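Bacterial leucyl aminopeptidase (Legionella pneumophila, PDB 6ESL) probably removes amino-terminal residues, leucine among them, from peptides as a secreted zinc aminopeptidase of the M28 family. Local coordinates at residues B[280-285]-B[333-338]; B[303-308]-B[343-348]. One frame throughout, in Å; residues are numbered along the deposited sequence.

Both contacts lie in the mixed eight-stranded sheet region of the M28 peptidase, with centres about 10 Å apart. Along the chain their segments alternate: 280-285, 303-308, 333-338, 343-348. Strands 277-282 and 346-350 are parallel neighbours in the sheet, and the backbone pairs Val280 N with Pro345 O and Val280 O with Ala347 N, each 2.9 Å apart, are probable hydrogen bonds joining contact 1 to contact 2. Helix 336-340 leads on to strand 346-350, and His336 stacks on Phe348. Contact 1 reaches the zinc site, whereas contact 2 joins the start of helix 306-320 to the sheet and borders the second subunit.

Contact 1 of 2, residues B[280-285]-B[333-338]; sequences VVQFDM and CSDHAS. With ZN (zinc ion), chain F.
Four polar side chains form a chain of bonds here, running from Asp335 through the amide of Gln282 and the hydroxyl of Ser334 to Asp284. Gln282 NE2 donates to Ser334 OG at 2.9 Å, the hydroxyl standing 22° out of the amide plane, and makes a weak bond to Asp335 OD2 with an N-H...O angle of only 129°. Ser334 OG in turn donates to Asp284 OD2 over 2.9 Å, approaching on the anti side and tilted out of the carboxylate plane. As acceptor from one neighbour and donor to the other, this buried hydroxyl is fixed in rotation.

Metal binding occupies the same carboxylate. Asp284 grips zinc with both oxygens, OD1 at 2.4 Å and OD2 at 2.5 Å, while His209, Asp222 and a water complete the ligands. Asp284 follows strand 277-282, so the metal sits beyond a strand end, as in other M28 aminopeptidases, and Ser334 is a second-shell residue positioning its ligand.

The aliphatic stem of Gln282 packs against His336. Its CB lies 3.8 Å from His336 CB; chi1 (172°) sets CG at the imidazole edge, 3.9 Å from His336 ND1, and the bend at chi2 turns the amide toward Ser334 and Asp335.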
ATOM      1  N   VAL B 280       0.995  -2.994  15.259  1.00 29.16           N
ATOM      2  CA  VAL B 280       0.038  -4.052  15.561  1.00 28.94           C
ATOM      3  C   VAL B 280      -0.134  -4.993  14.343  1.00 28.46           C
ATOM      4  O   VAL B 280      -0.243  -4.512  13.190  1.00 27.91           O
ATOM      5  CB  VAL B 280      -1.314  -3.406  15.905  1.00 29.23           C
ATOM      6  CG1 VAL B 280      -2.307  -4.444  16.269  1.00 29.53           C
ATOM      7  CG2 VAL B 280      -1.115  -2.449  17.060  1.00 30.42           C
ATOM      8  N   VAL B 281      -0.190  -6.307  14.573  1.00 26.60           N
ATOM      9  CA  VAL B 281      -0.641  -7.220  13.553  1.00 25.45           C
ATOM     10  C   VAL B 281      -1.846  -7.997  14.102  1.00 25.94           C
ATOM     11  O   VAL B 281      -1.940  -8.265  15.353  1.00 28.20           O
ATOM     12  CB  VAL B 281       0.497  -8.157  13.048  1.00 25.45           C
ATOM     13  CG1 VAL B 281       1.077  -8.989  14.162  1.00 25.78           C
ATOM     14  CG2 VAL B 281       0.092  -9.054  11.888  1.00 24.72           C
ATOM     15  N   GLN B 282      -2.752  -8.334  13.207  1.00 23.39           N
ATOM     16  CA  GLN B 282      -3.912  -9.134  13.512  1.00 23.33           C
ATOM     17  C   GLN B 282      -3.883 -10.444  12.725  1.00 23.00           C
ATOM     18  O   GLN B 282      -3.726 -10.455  11.480  1.00 21.36           O
ATOM     19  CB  GLN B 282      -5.173  -8.336  13.199  1.00 22.49           C
ATOM     20  CG  GLN B 282      -6.520  -9.059  13.261  1.00 21.62           C
ATOM     21  CD  GLN B 282      -6.931  -9.436  14.662  1.00 22.61           C
ATOM     22  OE1 GLN B 282      -6.219  -9.147  15.639  1.00 24.46           O
ATOM     23  NE2 GLN B 282      -8.146 -10.003  14.782  1.00 20.93           N
ATOM     24  N   PHE B 283      -4.101 -11.527  13.456  1.00 21.74           N
ATOM     25  CA  PHE B 283      -4.280 -12.884  12.863  1.00 21.70           C
ATOM     26  C   PHE B 283      -5.709 -13.356  13.007  1.00 22.13           C
ATOM     27  O   PHE B 283      -6.155 -13.753  14.147  1.00 23.53           O
ATOM     28  CB  PHE B 283      -3.279 -13.854  13.463  1.00 22.34           C
ATOM     29  CG  PHE B 283      -1.871 -13.541  13.116  1.00 23.99           C
ATOM     30  CD1 PHE B 283      -1.295 -14.039  11.929  1.00 24.70           C
ATOM     31  CD2 PHE B 283      -1.115 -12.744  13.902  1.00 24.29           C
ATOM     32  CE1 PHE B 283       0.010 -13.707  11.569  1.00 24.84           C
ATOM     33  CE2 PHE B 283       0.183 -12.460  13.588  1.00 25.20           C
ATOM     34  CZ  PHE B 283       0.713 -12.893  12.367  1.00 24.94           C
ATOM     35  N   ASP B 284      -6.428 -13.199  11.902  1.00 20.21           N
ATOM     36  CA  ASP B 284      -7.791 -13.637  11.782  1.00 20.99           C
ATOM     37  C   ASP B 284      -7.864 -14.543  10.564  1.00 21.38           C
ATOM     38  O   ASP B 284      -7.861 -14.091   9.419  1.00 19.82           O
ATOM     39  CB  ASP B 284      -8.728 -12.443  11.600  1.00 20.90           C
ATOM     40  CG  ASP B 284     -10.181 -12.856  11.478  1.00 22.64           C
ATOM     41  OD1 ASP B 284     -10.462 -14.072  11.536  1.00 23.68           O
ATOM     42  OD2 ASP B 284     -11.043 -11.965  11.321  1.00 21.46           O
ATOM     43  N   MET B 285      -7.930 -15.832  10.847  1.00 19.51           N
ATOM     44  CA  MET B 285      -8.079 -16.893   9.865  1.00 20.78           C
ATOM     45  C   MET B 285      -6.704 -17.153   9.228  1.00 22.50           C
ATOM     46  O   MET B 285      -6.173 -16.401   8.366  1.00 20.22           O
ATOM     47  CB  MET B 285      -9.208 -16.719   8.854  1.00 21.32           C
ATOM     48  CG  MET B 285     -10.517 -16.373   9.498  1.00 21.21           C
ATOM     49  SD  MET B 285     -11.910 -16.201   8.413  1.00 24.19           S
ATOM     50  CE  MET B 285     -11.355 -14.979   7.232  1.00 24.32           C
ATOM     51  N   CYS B 333     -13.728  -5.190   9.526  1.00 25.53           N
ATOM     52  CA  CYS B 333     -13.343  -6.522   9.074  1.00 26.33           C
ATOM     53  C   CYS B 333     -12.882  -7.379  10.247  1.00 24.26           C
ATOM     54  O   CYS B 333     -13.442  -8.441  10.521  1.00 22.44           O
ATOM     55  CB  CYS B 333     -12.237  -6.433   8.020  1.00 26.85           C
ATOM     56  SG  CYS B 333     -11.688  -8.030   7.376  1.00 31.55           S
ATOM     57  N   SER B 334     -11.854  -6.896  10.933  1.00 22.22           N
ATOM     58  CA  SER B 334     -11.320  -7.535  12.112  1.00 21.90           C
ATOM     59  C   SER B 334     -10.640  -6.534  13.014  1.00 22.39           C
ATOM     60  O   SER B 334     -10.664  -5.345  12.773  1.00 22.72           O
ATOM     61  CB  SER B 334     -10.336  -8.637  11.730  1.00 21.30           C
ATOM     62  OG  SER B 334     -10.176  -9.583  12.731  1.00 20.42           O
ATOM     63  N   ASP B 335     -10.024  -7.043  14.071  1.00 22.10           N
ATOM     64  CA  ASP B 335      -9.568  -6.206  15.182  1.00 22.10           C
ATOM     65  C   ASP B 335      -8.462  -5.186  14.863  1.00 22.85           C
ATOM     66  O   ASP B 335      -8.339  -4.190  15.556  1.00 23.07           O
ATOM     67  CB  ASP B 335      -9.186  -7.080  16.431  1.00 21.67           C
ATOM     68  CG  ASP B 335     -10.315  -7.895  16.868  1.00 21.45           C
ATOM     69  OD1 ASP B 335     -11.314  -7.282  17.324  1.00 22.34           O
ATOM     70  OD2 ASP B 335     -10.143  -9.181  16.826  1.00 20.97           O
ATOM     71  N   HIS B 336      -7.724  -5.377  13.772  1.00 22.60           N
ATOM     72  CA  HIS B 336      -6.769  -4.361  13.358  1.00 22.91           C
ATOM     73  C   HIS B 336      -7.441  -3.028  13.143  1.00 24.18           C
ATOM     74  O   HIS B 336      -6.799  -1.979  13.366  1.00 24.20           O
ATOM     75  CB  HIS B 336      -6.072  -4.791  12.071  1.00 23.55           C
ATOM     76  CG  HIS B 336      -7.021  -5.080  10.961  1.00 23.05           C
ATOM     77  ND1 HIS B 336      -7.835  -6.222  10.959  1.00 22.13           N
ATOM     78  CD2 HIS B 336      -7.326  -4.367   9.829  1.00 22.72           C
ATOM     79  CE1 HIS B 336      -8.603  -6.149   9.854  1.00 24.46           C
ATOM     80  NE2 HIS B 336      -8.311  -5.030   9.168  1.00 22.84           N
ATOM     81  N   ALA B 337      -8.720  -3.027  12.792  1.00 24.50           N
ATOM     82  CA  ALA B 337      -9.418  -1.785  12.498  1.00 24.99           C
ATOM     83  C   ALA B 337      -9.528  -0.876  13.697  1.00 25.41           C
ATOM     84  O   ALA B 337      -9.545   0.354  13.560  1.00 24.46           O
ATOM     85  CB  ALA B 337     -10.804  -2.053  11.877  1.00 25.51           C
ATOM     86  N   SER B 338      -9.722  -1.488  14.870  1.00 25.69           N
ATOM     87  CA  SER B 338      -9.741  -0.778  16.114  1.00 27.30           C
ATOM     88  C   SER B 338      -8.502   0.069  16.389  1.00 28.19           C
ATOM     89  O   SER B 338      -8.647   1.235  16.848  1.00 30.05           O
ATOM     90  CB  SER B 338     -10.095  -1.717  17.272  1.00 25.97           C
ATOM     91  OG  SER B 338     -11.339  -2.394  16.992  1.00 24.01           O
TER
HETATM   92 ZN    ZN F 402     -12.585 -13.611  12.504  1.00 23.88          ZN
HETATM   93  O   HOH W   1     -12.856 -13.506  10.334  1.00 17.30           O

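Contact 2 of 2, residues B[303-308]-B[343-348]; sequences YTDRDL and DIPAAF
Thr304 and Asp305 run past Pro345 to Ala347 with CA atoms 5.1 Å apart for both Thr304-Ala347 and Asp305-Pro345, and one backbone bond, Asp305 N to Ala346 O at 2.8 Å, links the segments; its N-H...O angle of 170° makes it nearly straight.

The side chains gather on both sides of this bond. Thr304 CG2 approaches Phe348 CB at 4.1 Å, while its hydroxyl turns elsewhere and bonds to Phe300 O. Asp305 lies alongside Pro345, both side chains extending in a common direction, with the carboxylate carbon CG 3.9 Å from the proline CB. Because CG is anti to the backbone N (chi1 -178°), the carboxylate swings forward to the first turn of helix 306-320, where OD2 accepts from Leu308 N at 2.7 Å. This is an N-cap bond, with the amide meeting the anti side of OD2. Leu308 sends CD2 down onto the strand: it lies 3.8 Å from Ala347 CB and also rests over the peptide joining Pro345 to Ala346. The small alanine side chain thus lets the leucine branch come close to the backbone.

In the fold, the contact seats the beginning of helix 306-320 against strand 346-350, which lies between strands 277-282 and 297-300 in the mixed sheet. The outer side of the same turn faces the second subunit: Asp307 forms a salt bridge with Arg328 of that subunit, and Arg306 NH1 bonds to its Thr304 O.

Chemically, Asp305 does two jobs at once, since its backbone N ties the turn to the strand while its carboxylate caps the helix. The negative charge next to the helix N-terminus is probably stabilised by the helix dipole, and the leucine and alanine contacts supply the apolar part of the contact.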
ATOM      1  N   TYR B 303      -8.192  -0.588   5.804  1.00 25.62           N
ATOM      2  CA  TYR B 303      -8.104  -0.315   7.253  1.00 26.13           C
ATOM      3  C   TYR B 303      -6.797  -0.746   7.882  1.00 24.61           C
ATOM      4  O   TYR B 303      -6.740  -1.149   9.045  1.00 23.26           O
ATOM      5  CB  TYR B 303      -9.327  -0.877   7.986  1.00 25.49           C
ATOM      6  CG  TYR B 303     -10.569  -0.346   7.304  1.00 27.03           C
ATOM      7  CD1 TYR B 303     -11.071   0.932   7.587  1.00 28.80           C
ATOM      8  CD2 TYR B 303     -11.253  -1.088   6.329  1.00 26.71           C
ATOM      9  CE1 TYR B 303     -12.181   1.414   6.941  1.00 29.24           C
ATOM     10  CE2 TYR B 303     -12.389  -0.591   5.723  1.00 27.21           C
ATOM     11  CZ  TYR B 303     -12.831   0.666   6.007  1.00 28.82           C
ATOM     12  OH  TYR B 303     -13.967   1.105   5.366  1.00 30.34           O
ATOM     13  N   THR B 304      -5.730  -0.595   7.107  1.00 23.96           N
ATOM     14  CA  THR B 304      -4.424  -1.010   7.562  1.00 24.48           C
ATOM     15  C   THR B 304      -3.368   0.067   7.129  1.00 26.57           C
ATOM     16  O   THR B 304      -3.590   0.782   6.190  1.00 24.08           O
ATOM     17  CB  THR B 304      -3.971  -2.315   6.915  1.00 23.36           C
ATOM     18  OG1 THR B 304      -4.043  -2.262   5.502  1.00 20.40           O
ATOM     19  CG2 THR B 304      -4.828  -3.548   7.410  1.00 23.16           C
ATOM     20  N   ASP B 305      -2.241   0.047   7.792  1.00 27.04           N
ATOM     21  CA  ASP B 305      -1.127   0.931   7.548  1.00 30.41           C
ATOM     22  C   ASP B 305      -0.392   0.433   6.353  1.00 28.65           C
ATOM     23  O   ASP B 305       0.032  -0.702   6.280  1.00 29.30           O
ATOM     24  CB  ASP B 305      -0.203   0.997   8.742  1.00 29.70           C
ATOM     25  CG  ASP B 305       0.963   1.950   8.541  1.00 33.56           C
ATOM     26  OD1 ASP B 305       0.690   3.155   8.579  1.00 31.94           O
ATOM     27  OD2 ASP B 305       2.150   1.485   8.321  1.00 36.19           O
ATOM     28  N   ARG B 306      -0.217   1.337   5.404  1.00 30.65           N
ATOM     29  CA  ARG B 306       0.474   1.026   4.175  1.00 29.08           C
ATOM     30  C   ARG B 306       1.901   0.566   4.342  1.00 28.51           C
ATOM     31  O   ARG B 306       2.274  -0.498   3.796  1.00 29.72           O
ATOM     32  CB  ARG B 306       0.359   2.255   3.225  1.00 31.66           C
ATOM     33  CG  ARG B 306       1.267   2.158   1.990  1.00 34.08           C
ATOM     34  CD  ARG B 306       1.010   3.300   1.045  1.00 36.97           C
ATOM     35  NE  ARG B 306       1.406   2.885  -0.318  1.00 39.04           N
ATOM     36  CZ  ARG B 306       1.227   3.647  -1.411  1.00 39.24           C
ATOM     37  NH1 ARG B 306       0.623   4.851  -1.327  1.00 38.79           N
ATOM     38  NH2 ARG B 306       1.684   3.232  -2.579  1.00 37.56           N
ATOM     39  N   ASP B 307       2.745   1.292   5.072  1.00 29.18           N
ATOM     40  CA  ASP B 307       4.111   0.842   5.276  1.00 29.57           C
ATOM     41  C   ASP B 307       4.215  -0.460   6.057  1.00 29.13           C
ATOM     42  O   ASP B 307       5.007  -1.304   5.751  1.00 27.38           O
ATOM     43  CB  ASP B 307       4.989   1.905   5.943  1.00 32.07           C
ATOM     44  CG  ASP B 307       5.275   3.086   5.039  1.00 33.34           C
ATOM     45  OD1 ASP B 307       5.060   3.003   3.811  1.00 32.11           O
ATOM     46  OD2 ASP B 307       5.730   4.115   5.573  1.00 37.77           O
ATOM     47  N   LEU B 308       3.387  -0.625   7.103  1.00 29.79           N
ATOM     48  CA  LEU B 308       3.498  -1.885   7.879  1.00 28.89           C
ATOM     49  C   LEU B 308       3.052  -3.094   7.036  1.00 24.97           C
ATOM     50  O   LEU B 308       3.645  -4.172   7.121  1.00 27.50           O
ATOM     51  CB  LEU B 308       2.686  -1.766   9.176  1.00 30.21           C
ATOM     52  CG  LEU B 308       2.874  -2.943  10.158  1.00 29.83           C
ATOM     53  CD1 LEU B 308       4.279  -2.976  10.672  1.00 31.74           C
ATOM     54  CD2 LEU B 308       1.876  -2.819  11.303  1.00 29.88           C
ATOM     55  N   ASP B 343      -5.167   5.808  14.536  1.00 38.12           N
ATOM     56  CA  ASP B 343      -3.905   6.000  13.823  1.00 40.69           C
ATOM     57  C   ASP B 343      -2.722   5.268  14.395  1.00 38.44           C
ATOM     58  O   ASP B 343      -1.645   5.773  14.408  1.00 41.72           O
ATOM     59  CB  ASP B 343      -3.589   7.504  13.741  1.00 46.36           C
ATOM     60  CG  ASP B 343      -4.600   8.237  12.938  1.00 51.09           C
ATOM     61  OD1 ASP B 343      -4.854   7.901  11.762  1.00 63.09           O
ATOM     62  OD2 ASP B 343      -5.209   9.131  13.495  1.00 60.67           O
ATOM     63  N   ILE B 344      -2.913   4.073  14.923  1.00 36.02           N
ATOM     64  CA  ILE B 344      -1.800   3.247  15.357  1.00 35.37           C
ATOM     65  C   ILE B 344      -1.545   2.304  14.176  1.00 36.24           C
ATOM     66  O   ILE B 344      -2.488   1.702  13.694  1.00 34.66           O
ATOM     67  CB  ILE B 344      -2.162   2.535  16.662  1.00 35.71           C
ATOM     68  CG1 ILE B 344      -2.195   3.598  17.804  1.00 37.28           C
ATOM     69  CG2 ILE B 344      -1.158   1.463  16.958  1.00 34.98           C
ATOM     70  CD1 ILE B 344      -2.853   3.149  19.116  1.00 38.41           C
ATOM     71  N   PRO B 345      -0.278   2.190  13.680  1.00 36.26           N
ATOM     72  CA  PRO B 345       0.011   1.357  12.521  1.00 33.85           C
ATOM     73  C   PRO B 345      -0.377  -0.138  12.753  1.00 31.32           C
ATOM     74  O   PRO B 345       0.013  -0.690  13.757  1.00 30.00           O
ATOM     75  CB  PRO B 345       1.527   1.534  12.347  1.00 35.80           C
ATOM     76  CG  PRO B 345       1.788   2.938  12.842  1.00 36.05           C
ATOM     77  CD  PRO B 345       0.947   2.904  14.101  1.00 37.51           C
ATOM     78  N   ALA B 346      -1.194  -0.692  11.853  1.00 28.15           N
ATOM     79  CA  ALA B 346      -1.775  -1.996  12.022  1.00 27.42           C
ATOM     80  C   ALA B 346      -1.878  -2.700  10.706  1.00 24.95           C
ATOM     81  O   ALA B 346      -2.092  -2.067   9.644  1.00 24.52           O
ATOM     82  CB  ALA B 346      -3.147  -1.891  12.678  1.00 26.83           C
ATOM     83  N   ALA B 347      -1.692  -3.996  10.738  1.00 23.72           N
ATOM     84  CA  ALA B 347      -1.656  -4.786   9.494  1.00 23.74           C
ATOM     85  C   ALA B 347      -2.362  -6.116   9.737  1.00 23.72           C
ATOM     86  O   ALA B 347      -2.450  -6.557  10.901  1.00 23.27           O
ATOM     87  CB  ALA B 347      -0.242  -5.040   9.064  1.00 25.17           C
ATOM     88  N   PHE B 348      -2.808  -6.724   8.618  1.00 22.62           N
ATOM     89  CA  PHE B 348      -3.689  -7.880   8.636  1.00 21.85           C
ATOM     90  C   PHE B 348      -3.311  -8.832   7.458  1.00 20.03           C
ATOM     91  O   PHE B 348      -3.782  -8.678   6.315  1.00 20.05           O
ATOM     92  CB  PHE B 348      -5.152  -7.457   8.577  1.00 21.95           C
ATOM     93  CG  PHE B 348      -6.143  -8.581   8.529  1.00 21.59           C
ATOM     94  CD1 PHE B 348      -5.915  -9.794   9.140  1.00 23.29           C
ATOM     95  CD2 PHE B 348      -7.337  -8.436   7.863  1.00 23.03           C
ATOM     96  CE1 PHE B 348      -6.856 -10.846   9.002  1.00 22.79           C
ATOM     97  CE2 PHE B 348      -8.296  -9.466   7.766  1.00 23.03           C
ATOM     98  CZ  PHE B 348      -8.071 -10.661   8.394  1.00 21.93           C
TER